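Local coordinates for protein pullulanase (Klebsiella oxytoca, PDB 2YOC) that probably hydrolyses the alpha-1,6-glucosidic linkages of pullulan and related branched alpha-glucans, as an endo-acting pullulanase that is secreted and associates with the membrane, at residues Thr174-Gly179 / Tyr230-Leu235; Gln304-Val309 / Gly330-Gln335; Lys873-Asp878 / Asn896-Gly901; Gly974-Thr979 / Val999-Ala1004. One frame throughout, in Å; residues are numbered along the deposited sequence.

Interaction 1: residues Thr174-Gly179 / Tyr230-Leu235; sequences TLLWPG and YAAFKL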
loop_
_atom_site.group_PDB
_atom_site.type_symbol
_atom_site.label_atom_id
_atom_site.label_comp_id
_atom_site.label_asym_id
_atom_site.label_seq_id
_atom_site.Cartn_x
_atom_site.Cartn_y
_atom_site.Cartn_z
ATOM N N THR B 174 8.823 28.850 40.181
ATOM C CA THR B 174 8.287 29.167 38.860
ATOM C C THR B 174 6.784 29.352 38.717
ATOM O O THR B 174 5.990 28.524 39.160
ATOM C CB THR B 174 8.892 28.186 37.853
ATOM O OG1 THR B 174 10.315 28.209 38.008
ATOM C CG2 THR B 174 8.535 28.507 36.422
ATOM N N LEU B 175 6.410 30.433 38.041
ATOM C CA LEU B 175 5.030 30.767 37.736
ATOM C C LEU B 175 4.955 30.936 36.208
ATOM O O LEU B 175 5.696 31.754 35.628
ATOM C CB LEU B 175 4.616 32.045 38.501
ATOM C CG LEU B 175 3.220 32.672 38.306
ATOM C CD1 LEU B 175 3.150 33.559 37.108
ATOM C CD2 LEU B 175 2.099 31.670 38.353
ATOM N N LEU B 176 4.111 30.109 35.553
ATOM C CA LEU B 176 3.951 30.154 34.096
ATOM C C LEU B 176 2.713 30.917 33.745
ATOM O O LEU B 176 1.634 30.624 34.274
ATOM C CB LEU B 176 3.933 28.769 33.438
ATOM C CG LEU B 176 5.118 27.854 33.720
ATOM C CD1 LEU B 176 4.834 26.475 33.232
ATOM C CD2 LEU B 176 6.397 28.378 33.102
ATOM N N TRP B 177 2.876 31.949 32.902
ATOM C CA TRP B 177 1.763 32.790 32.473
ATOM C C TRP B 177 2.020 33.468 31.131
ATOM O O TRP B 177 2.839 34.393 31.052
ATOM C CB TRP B 177 1.386 33.819 33.551
ATOM C CG TRP B 177 0.145 34.611 33.250
ATOM C CD1 TRP B 177 -0.950 34.200 32.540
ATOM C CD2 TRP B 177 -0.171 35.914 33.756
ATOM N NE1 TRP B 177 -1.908 35.184 32.535
ATOM C CE2 TRP B 177 -1.456 36.252 33.275
ATOM C CE3 TRP B 177 0.537 36.866 34.515
ATOM C CZ2 TRP B 177 -2.053 37.494 33.543
ATOM C CZ3 TRP B 177 -0.058 38.088 34.783
ATOM C CH2 TRP B 177 -1.345 38.385 34.318
ATOM N N PRO B 178 1.293 33.055 30.072
ATOM C CA PRO B 178 1.458 33.738 28.770
ATOM C C PRO B 178 0.989 35.222 28.793
ATOM O O PRO B 178 1.540 36.061 28.068
ATOM C CB PRO B 178 0.629 32.884 27.794
ATOM C CG PRO B 178 0.162 31.707 28.571
ATOM C CD PRO B 178 0.261 32.003 30.016
ATOM N N GLY B 179 0.001 35.523 29.640
ATOM C CA GLY B 179 -0.546 36.865 29.775
ATOM C C GLY B 179 0.426 37.916 30.272
ATOM O O GLY B 179 0.255 39.100 29.995
ATOM N N TYR B 230 4.542 28.265 27.507
ATOM C CA TYR B 230 4.111 29.361 28.392
ATOM C C TYR B 230 5.291 30.180 28.955
ATOM O O TYR B 230 6.349 29.607 29.278
ATOM C CB TYR B 230 3.316 28.803 29.572
ATOM C CG TYR B 230 1.894 28.379 29.284
ATOM C CD1 TYR B 230 1.549 27.784 28.077
ATOM C CD2 TYR B 230 0.909 28.492 30.255
ATOM C CE1 TYR B 230 0.244 27.368 27.818
ATOM C CE2 TYR B 230 -0.405 28.113 30.000
ATOM C CZ TYR B 230 -0.734 27.530 28.784
ATOM O OH TYR B 230 -2.035 27.123 28.547
ATOM N N ALA B 231 5.083 31.516 29.088
ATOM C CA ALA B 231 6.058 32.473 29.606
ATOM C C ALA B 231 6.398 32.187 31.071
ATOM O O ALA B 231 5.502 32.213 31.932
ATOM C CB ALA B 231 5.518 33.892 29.461
ATOM N N ALA B 232 7.699 31.921 31.350
ATOM C CA ALA B 232 8.207 31.618 32.698
ATOM C C ALA B 232 8.626 32.858 33.490
ATOM O O ALA B 232 9.248 33.764 32.933
ATOM C CB ALA B 232 9.366 30.625 32.626
ATOM N N PHE B 233 8.286 32.875 34.802
ATOM C CA PHE B 233 8.632 33.946 35.744
ATOM C C PHE B 233 9.190 33.385 37.045
ATOM O O PHE B 233 8.585 32.491 37.640
ATOM C CB PHE B 233 7.427 34.854 36.047
ATOM C CG PHE B 233 6.821 35.467 34.811
ATOM C CD1 PHE B 233 5.818 34.810 34.112
ATOM C CD2 PHE B 233 7.269 36.690 34.328
ATOM C CE1 PHE B 233 5.262 35.379 32.959
ATOM C CE2 PHE B 233 6.708 37.249 33.182
ATOM C CZ PHE B 233 5.716 36.583 32.504
ATOM N N LYS B 234 10.342 33.926 37.480
ATOM C CA LYS B 234 11.041 33.550 38.716
ATOM C C LYS B 234 10.446 34.324 39.881
ATOM O O LYS B 234 10.249 35.536 39.767
ATOM C CB LYS B 234 12.546 33.846 38.586
ATOM C CG LYS B 234 13.418 33.123 39.597
ATOM C CD LYS B 234 14.855 33.624 39.581
ATOM C CE LYS B 234 15.835 32.802 40.404
ATOM N NZ LYS B 234 16.214 31.504 39.766
ATOM N N LEU B 235 10.131 33.627 40.993
ATOM C CA LEU B 235 9.577 34.246 42.213
ATOM C C LEU B 235 10.753 34.756 43.029
ATOM O O LEU B 235 11.833 34.175 42.902
ATOM C CB LEU B 235 8.817 33.204 43.060
ATOM C CG LEU B 235 7.305 33.146 42.911
ATOM C CD1 LEU B 235 6.899 32.233 41.750
ATOM C CD2 LEU B 235 6.651 32.642 44.182
#
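Thr174 CA directs its hydrogen at Phe233 O, 3.6 Å away, at a non-hydrogen-bonded position paired in register with Lys234. From here strand 174-176 runs antiparallel to strand 232-234, the axes of the short segments 4.8 Å apart and 150° from parallel. Leu175 makes the reciprocal pair: its N donates to Phe233 O (3.0 Å), and Phe233 N returns a more bent bond to Leu175 O. With CG anti to the backbone N (chi1 177°), Leu175 brings CD1 to 4.2 Å from Phe233 CD1, while its CB meets Leu235 CD1. Leu176 turns to the other face of the sheet, where its CD2 lies 3.8 Å from Ala232 CB and its CB packs on Tyr230 CB. Past the last bridge, Trp177 N still donates to Ala231 O in an almost straight bond of 2.8 Å. The Phe233 ring turns its edge to the carbonyl oxygens of Leu175 and Trp177, whereas Trp177 NE1 is hydrogen-bonded to Glu166 OE1. Pro178 lays CG over one face of the Tyr230 ring, 3.8 Å from its centroid, a CH-pi contact. It also packs on Pro213 of a second subunit. These are neighbouring inner strands, joined by a long connection, of a mixed sheet in the pullulanase N2 domain, a member of the immunoglobulin-like E-set group.

Interaction 2: residues Gln304-Val309 / Gly330-Gln335; sequences QQVDVV and GAWSWQ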
loop_
_atom_site.group_PDB
_atom_site.type_symbol
_atom_site.label_atom_id
_atom_site.label_comp_id
_atom_site.label_asym_id
_atom_site.label_seq_id
_atom_site.Cartn_x
_atom_site.Cartn_y
_atom_site.Cartn_z
ATOM N N GLN B 304 -6.229 25.987 56.055
ATOM C CA GLN B 304 -5.878 26.919 57.109
ATOM C C GLN B 304 -6.042 26.247 58.462
ATOM O O GLN B 304 -5.258 26.504 59.369
ATOM C CB GLN B 304 -6.728 28.177 56.988
ATOM C CG GLN B 304 -6.101 29.169 56.032
ATOM C CD GLN B 304 -6.966 30.367 55.793
ATOM O OE1 GLN B 304 -7.628 30.902 56.707
ATOM N NE2 GLN B 304 -6.919 30.853 54.561
ATOM N N GLN B 305 -7.038 25.347 58.562
ATOM C CA GLN B 305 -7.351 24.527 59.737
ATOM C C GLN B 305 -8.071 23.214 59.336
ATOM O O GLN B 305 -8.829 23.196 58.360
ATOM C CB GLN B 305 -8.168 25.308 60.778
ATOM C CG GLN B 305 -8.143 24.690 62.179
ATOM C CD GLN B 305 -6.749 24.487 62.744
ATOM O OE1 GLN B 305 -5.902 25.407 62.749
ATOM N NE2 GLN B 305 -6.486 23.265 63.222
ATOM N N VAL B 306 -7.787 22.122 60.073
ATOM C CA VAL B 306 -8.421 20.810 59.954
ATOM C C VAL B 306 -8.639 20.281 61.371
ATOM O O VAL B 306 -7.709 20.330 62.174
ATOM C CB VAL B 306 -7.631 19.775 59.099
ATOM C CG1 VAL B 306 -8.489 18.539 58.808
ATOM C CG2 VAL B 306 -7.111 20.377 57.805
ATOM N N ASP B 307 -9.858 19.773 61.666
ATOM C CA ASP B 307 -10.244 19.164 62.959
ATOM C C ASP B 307 -10.940 17.815 62.695
ATOM O O ASP B 307 -11.678 17.701 61.711
ATOM C CB ASP B 307 -11.253 20.050 63.736
ATOM C CG ASP B 307 -10.812 21.429 64.216
ATOM O OD1 ASP B 307 -9.647 21.810 63.963
ATOM O OD2 ASP B 307 -11.644 22.139 64.834
ATOM N N VAL B 308 -10.747 16.810 63.564
ATOM C CA VAL B 308 -11.483 15.555 63.426
ATOM C C VAL B 308 -12.734 15.790 64.253
ATOM O O VAL B 308 -12.632 16.236 65.398
ATOM C CB VAL B 308 -10.755 14.280 63.930
ATOM C CG1 VAL B 308 -11.440 13.016 63.400
ATOM C CG2 VAL B 308 -9.280 14.277 63.566
ATOM N N VAL B 309 -13.901 15.527 63.681
ATOM C CA VAL B 309 -15.167 15.669 64.410
ATOM C C VAL B 309 -15.612 14.245 64.593
ATOM O O VAL B 309 -15.705 13.525 63.599
ATOM C CB VAL B 309 -16.234 16.512 63.648
ATOM C CG1 VAL B 309 -17.466 16.748 64.509
ATOM C CG2 VAL B 309 -15.654 17.835 63.171
ATOM N N GLY B 330 2.373 18.920 54.522
ATOM C CA GLY B 330 1.058 19.523 54.434
ATOM C C GLY B 330 -0.039 18.533 54.832
ATOM O O GLY B 330 -1.227 18.762 54.564
ATOM N N ALA B 331 0.352 17.410 55.476
ATOM C CA ALA B 331 -0.574 16.423 56.000
ATOM C C ALA B 331 -0.922 16.830 57.419
ATOM O O ALA B 331 -0.087 17.428 58.101
ATOM C CB ALA B 331 0.067 15.043 55.987
ATOM N N TRP B 332 -2.169 16.548 57.853
ATOM C CA TRP B 332 -2.684 16.853 59.208
ATOM C C TRP B 332 -2.988 15.558 59.912
ATOM O O TRP B 332 -3.568 14.643 59.304
ATOM C CB TRP B 332 -3.973 17.691 59.142
ATOM C CG TRP B 332 -3.798 19.036 58.500
ATOM C CD1 TRP B 332 -3.603 19.297 57.169
ATOM C CD2 TRP B 332 -3.863 20.306 59.154
ATOM N NE1 TRP B 332 -3.540 20.656 56.958
ATOM C CE2 TRP B 332 -3.687 21.301 58.159
ATOM C CE3 TRP B 332 -4.079 20.704 60.481
ATOM C CZ2 TRP B 332 -3.700 22.667 58.454
ATOM C CZ3 TRP B 332 -4.111 22.058 60.769
ATOM C CH2 TRP B 332 -3.913 23.022 59.765
ATOM N N SER B 333 -2.587 15.442 61.168
ATOM C CA SER B 333 -2.880 14.199 61.872
ATOM C C SER B 333 -3.404 14.405 63.280
ATOM O O SER B 333 -3.248 15.485 63.857
ATOM C CB SER B 333 -1.686 13.243 61.857
ATOM O OG SER B 333 -0.624 13.729 62.658
ATOM N N TRP B 334 -4.054 13.356 63.806
ATOM C CA TRP B 334 -4.588 13.315 65.157
ATOM C C TRP B 334 -4.713 11.876 65.612
ATOM O O TRP B 334 -5.270 11.035 64.888
ATOM C CB TRP B 334 -5.914 14.070 65.313
ATOM C CG TRP B 334 -6.371 14.109 66.735
ATOM C CD1 TRP B 334 -5.865 14.886 67.732
ATOM C CD2 TRP B 334 -7.312 13.225 67.356
ATOM N NE1 TRP B 334 -6.479 14.585 68.930
ATOM C CE2 TRP B 334 -7.357 13.555 68.733
ATOM C CE3 TRP B 334 -8.159 12.208 66.877
ATOM C CZ2 TRP B 334 -8.203 12.898 69.643
ATOM C CZ3 TRP B 334 -8.999 11.551 67.782
ATOM C CH2 TRP B 334 -9.009 11.896 69.147
ATOM N N GLN B 335 -4.142 11.596 66.813
ATOM C CA GLN B 335 -4.115 10.277 67.424
ATOM C C GLN B 335 -5.092 10.207 68.595
ATOM O O GLN B 335 -5.095 11.078 69.474
ATOM C CB GLN B 335 -2.676 9.885 67.829
ATOM C CG GLN B 335 -2.537 8.465 68.408
ATOM C CD GLN B 335 -1.911 7.455 67.464
ATOM O OE1 GLN B 335 -0.915 7.724 66.773
ATOM N NE2 GLN B 335 -2.446 6.233 67.463
#
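On the inner, largely apolar side of the CBM48 sheet, Val306 and Trp332 meet from strands that are not hydrogen-bonded neighbours. The short axes of 305-309 and 331-335 approach to 7.9 Å and diverge by 32°. Val306 CG2 sits squarely over the five-membered ring of Trp332, 3.4 Å from its centroid and 6° off the normal, a CH-pi contact. Trp332 has CG anti to its own carbonyl carbon (chi1 -62°), which carries the indole beneath the valine; NE1 donates to Ala300 O. At the six-membered end of the indole, Gln305 bends at chi2 and brings NE2 to 3.6 Å from Trp332 CZ3, its amide plane nearly perpendicular to the ring. A weak bond from NE2 to Val306 O ties this amide to its own strand. Gln304 and Gln305 form a classic beta bulge against Thr350; strand 317-326 pairs with both 305-311 and 331-336, consistent with a curled sheet in which these two strands turn side chains toward each other. Val308 CG2 touches Trp334 CB at 3.8 Å, the two side chains crossing at about a right angle. The Trp334 ring also stacks on His321, while Val298 packs on Val306 and Phe296 on Val308.

Interaction 3: residues Lys873-Asp878 / Asn896-Gly901; sequences KSFTRD and NNYNVG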
loop_
_atom_site.group_PDB
_atom_site.type_symbol
_atom_site.label_atom_id
_atom_site.label_comp_id
_atom_site.label_asym_id
_atom_site.label_seq_id
_atom_site.Cartn_x
_atom_site.Cartn_y
_atom_site.Cartn_z
ATOM N N LYS B 873 -32.122 -5.838 25.348
ATOM C CA LYS B 873 -32.402 -4.606 26.088
ATOM C C LYS B 873 -33.474 -3.831 25.282
ATOM O O LYS B 873 -33.686 -2.638 25.493
ATOM C CB LYS B 873 -31.094 -3.783 26.258
ATOM C CG LYS B 873 -30.166 -4.390 27.295
ATOM C CD LYS B 873 -28.879 -3.610 27.501
ATOM C CE LYS B 873 -27.958 -4.316 28.481
ATOM N NZ LYS B 873 -26.728 -3.532 28.751
ATOM N N SER B 874 -34.169 -4.551 24.382
ATOM C CA SER B 874 -35.163 -4.039 23.444
ATOM C C SER B 874 -34.702 -2.745 22.754
ATOM O O SER B 874 -35.390 -1.716 22.711
ATOM C CB SER B 874 -36.608 -4.094 23.969
ATOM O OG SER B 874 -37.071 -2.952 24.670
ATOM N N PHE B 875 -33.451 -2.852 22.247
ATOM C CA PHE B 875 -32.679 -1.874 21.481
ATOM C C PHE B 875 -32.069 -0.716 22.287
ATOM O O PHE B 875 -31.577 0.256 21.689
ATOM C CB PHE B 875 -33.419 -1.439 20.194
ATOM C CG PHE B 875 -33.814 -2.595 19.294
ATOM C CD1 PHE B 875 -32.893 -3.163 18.416
ATOM C CD2 PHE B 875 -35.098 -3.129 19.338
ATOM C CE1 PHE B 875 -33.250 -4.235 17.596
ATOM C CE2 PHE B 875 -35.458 -4.197 18.511
ATOM C CZ PHE B 875 -34.537 -4.733 17.637
ATOM N N THR B 876 -32.051 -0.834 23.638
ATOM C CA THR B 876 -31.466 0.214 24.468
ATOM C C THR B 876 -29.967 0.246 24.224
ATOM O O THR B 876 -29.318 -0.801 24.275
ATOM C CB THR B 876 -31.817 0.034 25.945
ATOM O OG1 THR B 876 -33.219 -0.150 26.054
ATOM C CG2 THR B 876 -31.433 1.236 26.786
ATOM N N ARG B 877 -29.430 1.430 23.908
ATOM C CA ARG B 877 -28.009 1.599 23.659
ATOM C C ARG B 877 -27.253 1.815 24.982
ATOM O O ARG B 877 -26.365 1.014 25.317
ATOM C CB ARG B 877 -27.781 2.715 22.632
ATOM C CG ARG B 877 -26.325 3.101 22.410
ATOM C CD ARG B 877 -26.145 3.976 21.181
ATOM N NE ARG B 877 -26.633 5.352 21.344
ATOM C CZ ARG B 877 -25.878 6.373 21.741
ATOM N NH1 ARG B 877 -24.615 6.177 22.100
ATOM N NH2 ARG B 877 -26.394 7.592 21.827
ATOM N N ASP B 878 -27.628 2.858 25.753
ATOM C CA ASP B 878 -26.953 3.187 27.020
ATOM C C ASP B 878 -27.800 2.902 28.257
ATOM O O ASP B 878 -28.200 3.832 28.959
ATOM C CB ASP B 878 -26.442 4.640 27.001
ATOM C CG ASP B 878 -25.191 4.839 27.820
ATOM O OD1 ASP B 878 -24.352 3.881 27.889
ATOM O OD2 ASP B 878 -25.003 5.957 28.337
ATOM N N ASN B 896 -35.788 -13.523 26.396
ATOM C CA ASN B 896 -34.562 -12.742 26.359
ATOM C C ASN B 896 -34.821 -11.241 26.591
ATOM O O ASN B 896 -33.899 -10.434 26.384
ATOM C CB ASN B 896 -33.866 -12.961 25.008
ATOM C CG ASN B 896 -34.571 -12.340 23.815
ATOM O OD1 ASN B 896 -35.800 -12.122 23.807
ATOM N ND2 ASN B 896 -33.805 -12.072 22.767
ATOM N N ASN B 897 -36.061 -10.865 27.001
ATOM C CA ASN B 897 -36.447 -9.476 27.272
ATOM C C ASN B 897 -36.492 -8.616 25.987
ATOM O O ASN B 897 -36.355 -7.386 26.027
ATOM C CB ASN B 897 -35.567 -8.864 28.390
ATOM C CG ASN B 897 -36.146 -7.660 29.072
ATOM O OD1 ASN B 897 -37.265 -7.683 29.593
ATOM N ND2 ASN B 897 -35.355 -6.597 29.139
ATOM N N TYR B 898 -36.719 -9.274 24.850
ATOM C CA TYR B 898 -36.805 -8.574 23.571
ATOM C C TYR B 898 -38.202 -8.013 23.393
ATOM O O TYR B 898 -39.150 -8.607 23.904
ATOM C CB TYR B 898 -36.421 -9.522 22.426
ATOM C CG TYR B 898 -36.442 -8.924 21.034
ATOM C CD1 TYR B 898 -35.384 -8.144 20.570
ATOM C CD2 TYR B 898 -37.470 -9.219 20.144
ATOM C CE1 TYR B 898 -35.372 -7.635 19.270
ATOM C CE2 TYR B 898 -37.467 -8.718 18.841
ATOM C CZ TYR B 898 -36.415 -7.927 18.408
ATOM O OH TYR B 898 -36.414 -7.428 17.128
ATOM N N ASN B 899 -38.324 -6.855 22.712
ATOM C CA ASN B 899 -39.603 -6.171 22.451
ATOM C C ASN B 899 -40.466 -6.072 23.730
ATOM O O ASN B 899 -41.460 -6.802 23.915
ATOM C CB ASN B 899 -40.349 -6.827 21.269
ATOM C CG ASN B 899 -41.632 -6.170 20.885
ATOM O OD1 ASN B 899 -41.742 -4.948 20.830
ATOM N ND2 ASN B 899 -42.636 -6.985 20.630
ATOM N N VAL B 900 -39.990 -5.223 24.652
ATOM C CA VAL B 900 -40.616 -4.972 25.946
ATOM C C VAL B 900 -40.937 -3.489 26.055
ATOM O O VAL B 900 -41.340 -3.022 27.119
ATOM C CB VAL B 900 -39.760 -5.490 27.130
ATOM C CG1 VAL B 900 -39.653 -7.010 27.105
ATOM C CG2 VAL B 900 -38.369 -4.842 27.167
ATOM N N GLY B 901 -40.759 -2.778 24.943
ATOM C CA GLY B 901 -41.014 -1.347 24.831
ATOM C C GLY B 901 -40.011 -0.618 23.965
ATOM O O GLY B 901 -38.952 -1.160 23.637
#
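A single hydrogen bond joins the two loops: Ser874 OG donates to Gly901 O at 2.8 Å, approaching 21° from the carbonyl plane. Further hydrogen bonds shape each loop from within. Lys873 O accepts from both Thr876 N (3.1 Å) and Thr876 OG1 (2.6 Å), a double grip that closes a type I' turn with Ser874 and Phe875 at its corners, both at positive phi. In the other loop, Asn896 OD1 accepts from Tyr898 N, forming an Asx turn, although this donor stands well above the carbonyl plane of the amide.

Van der Waals contacts bring the serine against the other loop. Its CB lies 3.5 Å from Asn899 N, and Val900 CG2 comes to 3.4 Å from Ser874 OG, so the side chain nestles into the backbone bend of 896-901.

The aromatic contact is between Phe875 and Tyr898, whose rings are inclined at 63° with centroids 5.4 Å apart. Phe875 CZ approaches Tyr898 CE1 at 3.4 Å, and the phenol oxygen lies near the plane of the phenylalanine ring, at its edge. With CG anti to the backbone N (chi1 -179°), the Tyr898 ring is turned back to Phe875, and its OH is hydrogen-bonded to Lys919 O.

Both segments belong to the region that follows strand 860-864, the eighth strand of the parallel barrel. Helix 826-833 packs on both rings and helix 912-919 on Phe875, Phe886 of helix 883-886 packs on Ser874, and Asp828 OD2 accepts hydrogen bonds from the backbone N of Lys873 and of Phe875.

Interaction 4: residues Gly974-Thr979 / Val999-Ala1004; sequences GLLVMT and VAINAA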
loop_
_atom_site.group_PDB
_atom_site.type_symbol
_atom_site.label_atom_id
_atom_site.label_comp_id
_atom_site.label_asym_id
_atom_site.label_seq_id
_atom_site.Cartn_x
_atom_site.Cartn_y
_atom_site.Cartn_z
ATOM N N GLY B 974 -17.135 -15.478 5.045
ATOM C CA GLY B 974 -17.697 -16.114 6.236
ATOM C C GLY B 974 -16.995 -17.372 6.727
ATOM O O GLY B 974 -17.358 -17.899 7.777
ATOM N N LEU B 975 -15.991 -17.869 5.992
ATOM C CA LEU B 975 -15.264 -19.046 6.427
ATOM C C LEU B 975 -13.974 -18.627 7.124
ATOM O O LEU B 975 -13.087 -18.011 6.515
ATOM C CB LEU B 975 -14.993 -19.985 5.259
ATOM C CG LEU B 975 -14.470 -21.364 5.606
ATOM C CD1 LEU B 975 -15.567 -22.207 6.202
ATOM C CD2 LEU B 975 -13.904 -22.038 4.367
ATOM N N LEU B 976 -13.902 -18.920 8.429
ATOM C CA LEU B 976 -12.737 -18.620 9.249
ATOM C C LEU B 976 -12.109 -19.935 9.640
ATOM O O LEU B 976 -12.744 -20.762 10.296
ATOM C CB LEU B 976 -13.110 -17.772 10.477
ATOM C CG LEU B 976 -13.681 -16.395 10.168
ATOM C CD1 LEU B 976 -14.584 -15.919 11.281
ATOM C CD2 LEU B 976 -12.584 -15.393 9.869
ATOM N N VAL B 977 -10.889 -20.164 9.148
ATOM C CA VAL B 977 -10.158 -21.408 9.366
ATOM C C VAL B 977 -8.820 -21.118 10.037
ATOM O O VAL B 977 -7.940 -20.504 9.419
ATOM C CB VAL B 977 -10.035 -22.265 8.073
ATOM C CG1 VAL B 977 -9.140 -23.471 8.298
ATOM C CG2 VAL B 977 -11.408 -22.726 7.590
HETATM N N MSE B 978 -8.676 -21.545 11.315
HETATM C CA MSE B 978 -7.461 -21.329 12.095
HETATM C C MSE B 978 -6.783 -22.634 12.394
HETATM O O MSE B 978 -7.446 -23.576 12.822
HETATM C CB MSE B 978 -7.788 -20.595 13.400
HETATM C CG MSE B 978 -6.545 -20.101 14.155
HETATM SE SE MSE B 978 -6.952 -19.060 15.755
HETATM C CE MSE B 978 -7.756 -20.428 16.850
ATOM N N THR B 979 -5.458 -22.688 12.198
ATOM C CA THR B 979 -4.679 -23.882 12.489
ATOM C C THR B 979 -3.678 -23.584 13.614
ATOM O O THR B 979 -3.056 -22.523 13.590
ATOM C CB THR B 979 -4.007 -24.468 11.219
ATOM O OG1 THR B 979 -2.894 -23.676 10.828
ATOM C CG2 THR B 979 -4.962 -24.663 10.060
ATOM N N VAL B 999 -9.759 -24.767 13.893
ATOM C CA VAL B 999 -10.994 -24.101 14.251
ATOM C C VAL B 999 -11.630 -23.667 12.924
ATOM O O VAL B 999 -11.020 -22.923 12.140
ATOM C CB VAL B 999 -10.816 -22.923 15.237
ATOM C CG1 VAL B 999 -12.148 -22.221 15.508
ATOM C CG2 VAL B 999 -10.190 -23.381 16.543
ATOM N N ALA B 1000 -12.836 -24.161 12.656
ATOM C CA ALA B 1000 -13.544 -23.785 11.449
ATOM C C ALA B 1000 -14.865 -23.151 11.816
ATOM O O ALA B 1000 -15.652 -23.745 12.545
ATOM C CB ALA B 1000 -13.740 -24.984 10.540
ATOM N N ILE B 1001 -15.060 -21.905 11.377
ATOM C CA ILE B 1001 -16.271 -21.141 11.617
ATOM C C ILE B 1001 -16.873 -20.805 10.261
ATOM O O ILE B 1001 -16.277 -20.021 9.512
ATOM C CB ILE B 1001 -15.976 -19.865 12.456
ATOM C CG1 ILE B 1001 -15.386 -20.224 13.838
ATOM C CG2 ILE B 1001 -17.229 -18.964 12.589
ATOM C CD1 ILE B 1001 -14.678 -19.063 14.527
ATOM N N ASN B 1002 -18.038 -21.410 9.936
ATOM C CA ASN B 1002 -18.731 -21.132 8.681
ATOM C C ASN B 1002 -19.898 -20.183 8.947
ATOM O O ASN B 1002 -21.021 -20.612 9.218
ATOM C CB ASN B 1002 -19.173 -22.415 7.952
ATOM C CG ASN B 1002 -19.748 -22.180 6.568
ATOM O OD1 ASN B 1002 -19.316 -21.296 5.812
ATOM N ND2 ASN B 1002 -20.714 -23.004 6.192
ATOM N N ALA B 1003 -19.605 -18.881 8.882
ATOM C CA ALA B 1003 -20.541 -17.798 9.102
ATOM C C ALA B 1003 -21.200 -17.426 7.765
ATOM O O ALA B 1003 -21.225 -16.252 7.373
ATOM C CB ALA B 1003 -19.793 -16.617 9.692
ATOM N N ALA B 1004 -21.756 -18.444 7.078
ATOM C CA ALA B 1004 -22.395 -18.327 5.762
ATOM C C ALA B 1004 -23.677 -19.180 5.675
ATOM O O ALA B 1004 -23.727 -20.237 6.316
ATOM C CB ALA B 1004 -21.411 -18.765 4.680
#
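Ala1003 N donates to Gly974 O at 2.7 Å, arriving 33° out of the carbonyl plane where the paired strands end. Gly974 has a positive phi here, and Ala1003 is the centre of an inverse gamma turn. Inward from this end the antiparallel register is regular, the short axes 4.7 Å apart. Leu976 and Ile1001 exchange two backbone bonds of 2.8 Å, N to O in each direction, and Met978 and Val999 do the same. Between these pairs the CA-H of Val977 faces Val999 O and that of Ala1000 faces Leu976 O; outside them, Leu975 CA-H faces Ile1001 O. On one face, Leu976 CB meets Ile1001 CB at 4.1 Å. Farther along it the selenomethionine Met978, bent at chi3 (67°), lays CE beside Val999 CG2 at 3.8 Å, the two side chains pointing the same way. On the other face Leu975 CD1 reaches Asn1002 OD1 (3.9 Å); this amide is satisfied by Pro1047 O and Glu1006 O at ND2 and by Arg1008 at OD1. Helices 762-776 and 840-855 cover the face of Leu976 and Ile1001. These are two adjacent inner strands in the antiparallel sheet of the C-terminal domain that accompanies the catalytic barrel in pullulanases.

How the interactions relate
Each of the four contacts holds different elements, and no two touch: interactions 1 and 2, in the N-terminal beta domains, come within about 17 Å at their nearest atoms, interactions 3 and 4 within about 20 Å. Interactions 1, 3 and 4 are buried, interaction 2 only partly. Interactions 1 and 4 join adjacent antiparallel strands by backbone bonds, but the former departs from strand geometry into a CH-pi contact beside a subunit interface, whereas the latter is regular and backed by helices. Interaction 2 has no backbone bonds and relies on tryptophan side chains packed against the other strand. Interaction 3 lacks regular structure; turns, one serine hydroxyl and an aromatic pair link loops following the barrel.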